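Local coordinates for protein L-ornithine 5-monooxygenase (PDB 3S5W) that catalyses the FAD- and NADPH-dependent hydroxylation of L-ornithine to N(5)-hydroxyornithine, the first step in building hydroxamate siderophores such as pyoverdin, at residues I85-D90 with G120-C125; N105-H110 with R126-D131. All blocks are in the same frame, centred on the assembly; numbering follows the deposited sequence.

Contact 1: I85-D90 with G120-C125; sequences ISFLKD and GTFYPC. With ONH (N~5~-hydroxy-L-ornithine), chain E; FAD (flavin-adenine dinucleotide), chain C.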
# COMPACT_ATOMS: atom_id res chain seq x y z
N ILE A 85 -5.14 9.27 7.38
CA ILE A 85 -6.18 8.60 8.16
C ILE A 85 -5.98 9.00 9.62
O ILE A 85 -4.84 9.29 10.02
CB ILE A 85 -6.10 7.07 7.95
CG1 ILE A 85 -7.42 6.37 8.32
CG2 ILE A 85 -4.87 6.48 8.67
CD1 ILE A 85 -7.44 4.85 7.93
N SER A 86 -7.04 9.04 10.43
CA SER A 86 -6.88 9.36 11.88
C SER A 86 -5.99 8.32 12.57
O SER A 86 -6.07 7.13 12.27
CB SER A 86 -8.24 9.39 12.59
OG SER A 86 -8.12 9.55 14.01
N PHE A 87 -5.17 8.78 13.51
CA PHE A 87 -4.35 7.87 14.31
C PHE A 87 -5.20 6.86 15.11
O PHE A 87 -4.68 5.84 15.54
CB PHE A 87 -3.40 8.64 15.23
CG PHE A 87 -4.07 9.26 16.44
CD1 PHE A 87 -4.36 8.50 17.57
CD2 PHE A 87 -4.40 10.61 16.44
CE1 PHE A 87 -4.95 9.08 18.70
CE2 PHE A 87 -4.99 11.19 17.57
CZ PHE A 87 -5.28 10.41 18.69
N LEU A 88 -6.48 7.15 15.33
CA LEU A 88 -7.36 6.21 16.01
C LEU A 88 -7.70 4.97 15.15
O LEU A 88 -8.23 3.99 15.66
CB LEU A 88 -8.64 6.90 16.47
CG LEU A 88 -8.49 7.95 17.59
CD1 LEU A 88 -9.80 8.72 17.78
CD2 LEU A 88 -8.03 7.28 18.91
N LYS A 89 -7.39 5.03 13.86
CA LYS A 89 -7.52 3.86 12.97
C LYS A 89 -6.15 3.14 12.90
O LYS A 89 -5.63 2.81 11.82
CB LYS A 89 -8.04 4.30 11.60
CG LYS A 89 -9.49 4.90 11.67
CD LYS A 89 -10.26 4.67 10.37
CE LYS A 89 -11.58 5.42 10.31
NZ LYS A 89 -12.35 5.06 9.04
N ASP A 90 -5.56 2.97 14.06
CA ASP A 90 -4.30 2.26 14.24
C ASP A 90 -4.55 0.73 14.13
O ASP A 90 -5.60 0.32 13.71
CB ASP A 90 -3.70 2.65 15.61
CG ASP A 90 -4.56 2.20 16.78
OD1 ASP A 90 -5.37 1.28 16.58
OD2 ASP A 90 -4.46 2.77 17.91
N GLY A 120 -2.19 18.72 18.70
CA GLY A 120 -3.58 18.88 18.34
C GLY A 120 -3.85 18.43 16.90
O GLY A 120 -4.67 19.04 16.21
N THR A 121 -3.18 17.36 16.45
CA THR A 121 -3.48 16.77 15.13
C THR A 121 -3.95 15.31 15.23
O THR A 121 -3.42 14.55 16.05
CB THR A 121 -2.29 16.88 14.16
OG1 THR A 121 -2.67 16.34 12.89
CG2 THR A 121 -1.03 16.14 14.66
N PHE A 122 -4.95 14.92 14.44
CA PHE A 122 -5.27 13.49 14.27
C PHE A 122 -4.33 12.77 13.30
O PHE A 122 -4.39 11.54 13.16
CB PHE A 122 -6.69 13.30 13.79
CG PHE A 122 -7.68 13.46 14.86
CD1 PHE A 122 -7.90 12.43 15.78
CD2 PHE A 122 -8.37 14.63 15.00
CE1 PHE A 122 -8.83 12.57 16.80
CE2 PHE A 122 -9.29 14.79 16.01
CZ PHE A 122 -9.52 13.75 16.91
N TYR A 123 -3.48 13.54 12.63
CA TYR A 123 -2.66 13.00 11.54
C TYR A 123 -1.17 13.06 11.82
O TYR A 123 -0.51 14.01 11.42
CB TYR A 123 -2.98 13.76 10.23
CG TYR A 123 -4.44 13.78 9.98
CD1 TYR A 123 -5.11 12.60 9.64
CD2 TYR A 123 -5.19 14.94 10.16
CE1 TYR A 123 -6.47 12.56 9.47
CE2 TYR A 123 -6.58 14.92 9.98
CZ TYR A 123 -7.20 13.73 9.63
OH TYR A 123 -8.56 13.66 9.43
N PRO A 124 -0.61 12.02 12.48
CA PRO A 124 0.85 12.03 12.64
C PRO A 124 1.55 11.95 11.28
O PRO A 124 0.92 11.57 10.29
CB PRO A 124 1.14 10.76 13.45
CG PRO A 124 0.02 9.87 13.17
CD PRO A 124 -1.20 10.76 12.99
N CYS A 125 2.82 12.32 11.23
CA CYS A 125 3.61 12.15 10.03
C CYS A 125 3.74 10.64 9.75
O CYS A 125 3.70 9.82 10.70
CB CYS A 125 4.99 12.78 10.23
SG CYS A 125 4.87 14.59 10.38
C ONH E . -10.70 6.65 6.46
N ONH E . -10.78 8.50 4.84
O ONH E . -11.01 7.54 7.31
CA ONH E . -10.36 7.10 5.07
CB ONH E . -8.86 6.87 4.81
CD ONH E . -7.08 7.02 3.12
NE ONH E . -6.86 7.38 1.74
CG ONH E . -8.55 7.24 3.37
OZ ONH E . -5.57 7.69 1.37
OXT ONH E . -10.66 5.41 6.71
PA FAD C . 2.04 -3.55 2.85
O1A FAD C . 2.30 -3.14 1.45
O2A FAD C . 2.17 -2.43 3.89
O5B FAD C . 3.05 -4.74 3.27
C5B FAD C . 3.29 -5.80 2.38
C4B FAD C . 4.56 -6.46 2.89
O4B FAD C . 4.78 -7.61 2.12
C3B FAD C . 5.77 -5.55 2.67
O3B FAD C . 6.41 -5.30 3.91
C2B FAD C . 6.66 -6.33 1.70
O2B FAD C . 8.04 -6.28 2.07
C1B FAD C . 6.17 -7.74 1.88
N9A FAD C . 6.27 -8.60 0.71
C8A FAD C . 5.80 -8.35 -0.58
N7A FAD C . 6.04 -9.47 -1.32
C5A FAD C . 6.61 -10.40 -0.52
C6A FAD C . 7.06 -11.70 -0.75
N6A FAD C . 6.73 -12.34 -1.89
N1A FAD C . 7.62 -12.41 0.31
C2A FAD C . 7.74 -11.87 1.57
N3A FAD C . 7.30 -10.58 1.81
C4A FAD C . 6.75 -9.86 0.77
N1 FAD C . -3.27 3.69 4.01
C2 FAD C . -3.91 4.45 4.98
O2 FAD C . -4.91 4.02 5.54
N3 FAD C . -3.44 5.69 5.33
C4 FAD C . -2.32 6.22 4.75
O4 FAD C . -1.90 7.33 5.13
C4X FAD C . -1.66 5.47 3.75
N5 FAD C . -0.54 5.98 3.12
C5X FAD C . 0.09 5.24 2.13
C6 FAD C . 1.23 5.77 1.51
C7 FAD C . 1.89 5.05 0.51
C7M FAD C . 3.10 5.69 -0.12
C8 FAD C . 1.39 3.82 0.12
C8M FAD C . 2.05 2.99 -0.94
C9 FAD C . 0.26 3.28 0.74
C9A FAD C . -0.39 3.98 1.77
N10 FAD C . -1.53 3.46 2.39
C10 FAD C . -2.17 4.22 3.37
C1' FAD C . -2.14 2.14 2.00
C2' FAD C . -1.33 0.91 2.45
O2' FAD C . -1.67 -0.09 1.49
C3' FAD C . -1.77 0.48 3.84
O3' FAD C . -1.61 1.54 4.81
C4' FAD C . -0.96 -0.73 4.35
O4' FAD C . 0.43 -0.48 4.17
C5' FAD C . -1.39 -2.10 3.75
O5' FAD C . -0.82 -3.11 4.57
P FAD C . -0.41 -4.57 4.01
O1P FAD C . 0.30 -5.25 5.16
O2P FAD C . -1.67 -5.20 3.48
O3P FAD C . 0.60 -4.24 2.82

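Contact 2: N105-H110 with R126-D131; sequences NYLHKH and RMEFND. With FAD (flavin-adenine dinucleotide), chain C.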
# COMPACT_ATOMS: atom_id res chain seq x y z
N ASN A 105 -1.02 4.12 23.31
CA ASN A 105 -0.10 3.44 24.22
C ASN A 105 1.34 3.55 23.76
O ASN A 105 2.26 3.77 24.57
CB ASN A 105 -0.49 2.00 24.51
CG ASN A 105 0.17 1.50 25.79
OD1 ASN A 105 0.10 2.18 26.81
ND2 ASN A 105 0.86 0.36 25.72
N TYR A 106 1.54 3.43 22.44
CA TYR A 106 2.82 3.63 21.82
C TYR A 106 3.43 4.99 22.23
O TYR A 106 4.60 5.05 22.64
CB TYR A 106 2.69 3.47 20.29
CG TYR A 106 3.75 4.21 19.53
CD1 TYR A 106 3.48 5.45 18.95
CD2 TYR A 106 5.03 3.68 19.39
CE1 TYR A 106 4.46 6.15 18.29
CE2 TYR A 106 6.02 4.37 18.70
CZ TYR A 106 5.73 5.59 18.16
OH TYR A 106 6.71 6.29 17.48
N LEU A 107 2.64 6.06 22.14
CA LEU A 107 3.11 7.39 22.55
C LEU A 107 3.47 7.43 24.04
O LEU A 107 4.50 8.00 24.41
CB LEU A 107 2.03 8.46 22.28
CG LEU A 107 1.71 8.73 20.80
CD1 LEU A 107 0.47 9.68 20.77
CD2 LEU A 107 2.93 9.32 20.10
N HIS A 108 2.62 6.83 24.85
CA HIS A 108 2.85 6.83 26.29
C HIS A 108 4.13 6.07 26.65
O HIS A 108 4.92 6.51 27.47
CB HIS A 108 1.64 6.21 27.01
CG HIS A 108 1.84 6.09 28.49
ND1 HIS A 108 1.68 7.16 29.35
CD2 HIS A 108 2.26 5.06 29.25
CE1 HIS A 108 1.97 6.78 30.58
NE2 HIS A 108 2.32 5.51 30.55
N LYS A 109 4.33 4.92 26.01
CA LYS A 109 5.57 4.14 26.18
C LYS A 109 6.84 4.86 25.73
O LYS A 109 7.92 4.54 26.23
CB LYS A 109 5.47 2.79 25.46
CG LYS A 109 4.42 1.83 26.08
CD LYS A 109 4.80 1.34 27.48
CE LYS A 109 5.46 -0.02 27.40
NZ LYS A 109 5.43 -0.70 28.72
N HIS A 110 6.71 5.82 24.81
CA HIS A 110 7.84 6.65 24.39
C HIS A 110 7.92 8.01 25.10
O HIS A 110 8.69 8.88 24.68
CB HIS A 110 7.87 6.80 22.87
CG HIS A 110 8.16 5.51 22.18
ND1 HIS A 110 7.24 4.48 22.12
CD2 HIS A 110 9.31 5.02 21.64
CE1 HIS A 110 7.79 3.44 21.52
NE2 HIS A 110 9.05 3.74 21.23
N ARG A 126 3.85 10.27 8.48
CA ARG A 126 4.04 8.84 8.15
C ARG A 126 5.34 8.26 8.76
O ARG A 126 5.41 7.06 9.05
CB ARG A 126 3.94 8.60 6.64
CG ARG A 126 2.49 8.72 6.14
CD ARG A 126 2.31 8.04 4.77
NE ARG A 126 2.86 8.86 3.70
CZ ARG A 126 3.87 8.53 2.88
NH1 ARG A 126 4.48 7.36 2.99
NH2 ARG A 126 4.26 9.38 1.94
N MET A 127 6.34 9.11 8.97
CA MET A 127 7.58 8.64 9.62
C MET A 127 7.28 8.20 11.06
O MET A 127 7.86 7.24 11.55
CB MET A 127 8.69 9.72 9.66
CG MET A 127 9.25 10.15 8.30
SD MET A 127 10.71 11.29 8.41
CE MET A 127 12.06 10.11 8.22
N GLU A 128 6.39 8.91 11.74
CA GLU A 128 6.01 8.47 13.11
C GLU A 128 5.16 7.21 13.06
O GLU A 128 5.31 6.32 13.88
CB GLU A 128 5.28 9.57 13.89
CG GLU A 128 5.03 9.19 15.38
CD GLU A 128 4.42 10.32 16.21
OE1 GLU A 128 3.77 11.22 15.64
OE2 GLU A 128 4.58 10.31 17.45
N PHE A 129 4.26 7.10 12.08
CA PHE A 129 3.48 5.88 12.02
C PHE A 129 4.38 4.67 11.67
O PHE A 129 4.12 3.58 12.12
CB PHE A 129 2.35 6.00 11.02
CG PHE A 129 1.25 5.00 11.24
CD1 PHE A 129 0.34 5.19 12.27
CD2 PHE A 129 1.14 3.88 10.44
CE1 PHE A 129 -0.71 4.27 12.49
CE2 PHE A 129 0.10 2.95 10.66
CZ PHE A 129 -0.82 3.15 11.67
N ASN A 130 5.41 4.90 10.85
CA ASN A 130 6.44 3.88 10.55
C ASN A 130 7.13 3.40 11.85
O ASN A 130 7.30 2.21 12.07
CB ASN A 130 7.50 4.43 9.57
CG ASN A 130 8.68 3.47 9.38
OD1 ASN A 130 8.50 2.34 8.89
ND2 ASN A 130 9.88 3.90 9.78
N ASP A 131 7.51 4.35 12.70
CA ASP A 131 8.13 4.01 13.99
C ASP A 131 7.16 3.21 14.87
O ASP A 131 7.57 2.26 15.53
CB ASP A 131 8.57 5.29 14.71
CG ASP A 131 9.48 5.00 15.87
OD1 ASP A 131 10.63 4.66 15.60
OD2 ASP A 131 9.03 5.11 17.04
PA FAD C . 2.04 -3.55 2.85
O1A FAD C . 2.30 -3.14 1.45
O2A FAD C . 2.17 -2.43 3.89
O5B FAD C . 3.05 -4.74 3.27
C5B FAD C . 3.29 -5.80 2.38
C4B FAD C . 4.56 -6.46 2.89
O4B FAD C . 4.78 -7.61 2.12
C3B FAD C . 5.77 -5.55 2.67
O3B FAD C . 6.41 -5.30 3.91
C2B FAD C . 6.66 -6.33 1.70
O2B FAD C . 8.04 -6.28 2.07
C1B FAD C . 6.17 -7.74 1.88
N9A FAD C . 6.27 -8.60 0.71
C8A FAD C . 5.80 -8.35 -0.58
N7A FAD C . 6.04 -9.47 -1.32
C5A FAD C . 6.61 -10.40 -0.52
C6A FAD C . 7.06 -11.70 -0.75
N6A FAD C . 6.73 -12.34 -1.89
N1A FAD C . 7.62 -12.41 0.31
C2A FAD C . 7.74 -11.87 1.57
N3A FAD C . 7.30 -10.58 1.81
C4A FAD C . 6.75 -9.86 0.77
N1 FAD C . -3.27 3.69 4.01
C2 FAD C . -3.91 4.45 4.98
O2 FAD C . -4.91 4.02 5.54
N3 FAD C . -3.44 5.69 5.33
C4 FAD C . -2.32 6.22 4.75
O4 FAD C . -1.90 7.33 5.13
C4X FAD C . -1.66 5.47 3.75
N5 FAD C . -0.54 5.98 3.12
C5X FAD C . 0.09 5.24 2.13
C6 FAD C . 1.23 5.77 1.51
C7 FAD C . 1.89 5.05 0.51
C7M FAD C . 3.10 5.69 -0.12
C8 FAD C . 1.39 3.82 0.12
C8M FAD C . 2.05 2.99 -0.94
C9 FAD C . 0.26 3.28 0.74
C9A FAD C . -0.39 3.98 1.77
N10 FAD C . -1.53 3.46 2.39
C10 FAD C . -2.17 4.22 3.37
C1' FAD C . -2.14 2.14 2.00
C2' FAD C . -1.33 0.91 2.45
O2' FAD C . -1.67 -0.09 1.49
C3' FAD C . -1.77 0.48 3.84
O3' FAD C . -1.61 1.54 4.81
C4' FAD C . -0.96 -0.73 4.35
O4' FAD C . 0.43 -0.48 4.17
C5' FAD C . -1.39 -2.10 3.75
O5' FAD C . -0.82 -3.11 4.57
P FAD C . -0.41 -4.57 4.01
O1P FAD C . 0.30 -5.25 5.16
O2P FAD C . -1.67 -5.20 3.48
O3P FAD C . 0.60 -4.24 2.82

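Contact 1: I85-D90 with G120-C125
Phe-87 carries its ring between its own backbone N and carbonyl carbon (chi1 75°), a rotation that turns it onto the 120-125 loop, while Phe-122, with CG beside its backbone N (chi1 -77°), sends its ring back alongside Ser-86 and Leu-88. The two rings lie nearly parallel, planes at 19°, but are slid so far apart that they barely overlap; the touch is made at their rims, Phe-87 CE2 to Phe-122 CD1 at 3.6 Å. One backbone bond ties the loops together: Phe-87 N donates to Phe-122 O at 2.9 Å. The same oxygen also borders the edge of the Phe-87 ring and receives a CA-H...O contact from Ser-86. Ser-86 OG sits 3.4 Å from Phe-122 CD1 and accepts from Leu-88 N, an ST turn inside the type I beta turn of residues 86-89. Tyr-123 offers its ring edge to the 85-90 loop, CD1 lying 3.3 Å from Ile-85 O. Beyond the turn, Lys-89 reaches the bound N5-hydroxy-L-ornithine with an extended chain; its NZ donates to carboxylate OXT at 2.9 Å and more weakly to O. Ile-85 CD1 fits between that carboxylate and the flavin, 3.6 Å from FAD O2. The 120-125 loop thus packs against the segment that carries the substrate-binding Lys-89 and the flavin-contacting Ile-85. Phe-87 also meets Phe-116 of helix 113-119 edge-to-face and touches Val-104 of helix 103-109, whereas Pro-124, just ahead of helix 126-137, rests on Phe-103 of helix 103-109.

Contact 2: N105-H110 with R126-D131
The Tyr-106 ring meets Asp-131 at its edge, with OD2 in the ring plane, and lays CE2 against one face of the His-110 imidazole, 3.4 Å above that plane and offset toward the rim. At the imidazole's own edge lies Tyr-106 O. The Asp-131 carboxylate is turned 59° from the phenol plane, and its OD2 accepts a hydrogen bond from the phenol through the anti lone pair, with Tyr-106 OH and Asp-131 OD2 2.6 Å apart. Both side chains point CG away from their backbone N (chi1 155° for Tyr-106), which lets them bridge the helical segments 105-109 and 126-131, whose axes come within 11.8 Å and run at 84° to each other. The imidazole is fixed by His-110 ND1, which donates to Tyr-106 O at 2.8 Å; His-110 N reaches this oxygen from the opposite face of the carbonyl plane, so the last turn of helix 103-109 is closed by two donors on one acceptor. Glu-128 extends toward Leu-107, Glu-128 OE2 lying 3.3 Å from Leu-107 CD2, but its main polar partner is Arg-112, which forms a salt bridge with OE2 and also donates to Tyr-106 OH. On another side of helix 126-137, Arg-126 lays one guanidinium face against the flavin, FAD C6 lying 3.7 Å above the guanidinium plane, toward its rim, while Glu-241 and Thr-76 hold its nitrogens. Linked in this way, Tyr-106 OH both accepts from Arg-112 and donates to Asp-131, an arrangement that would probably polarise the hydroxyl and strengthen its bond to the carboxylate.

In the fold
The two contacts alternate along one stretch of chain: 120-125 runs directly into helix 126-137, so contact 1 ends where the helix begins that contact 2 joins to helix 103-109. Their centres are about 11 Å apart, and both are partly buried rather than deep core. Contact 1, between loops, relies on aromatic rims and a single backbone bond; contact 2, between helices, buries less surface and depends on a phenol-carboxylate bond, with a neighbouring arginine serving both Tyr-106 and Glu-128. Each also touches FAD, contact 1 through Ile-85 at the pyrimidine end and contact 2 through Arg-126 beside the dimethylbenzene ring, but only contact 1 reaches the hydroxyornithine.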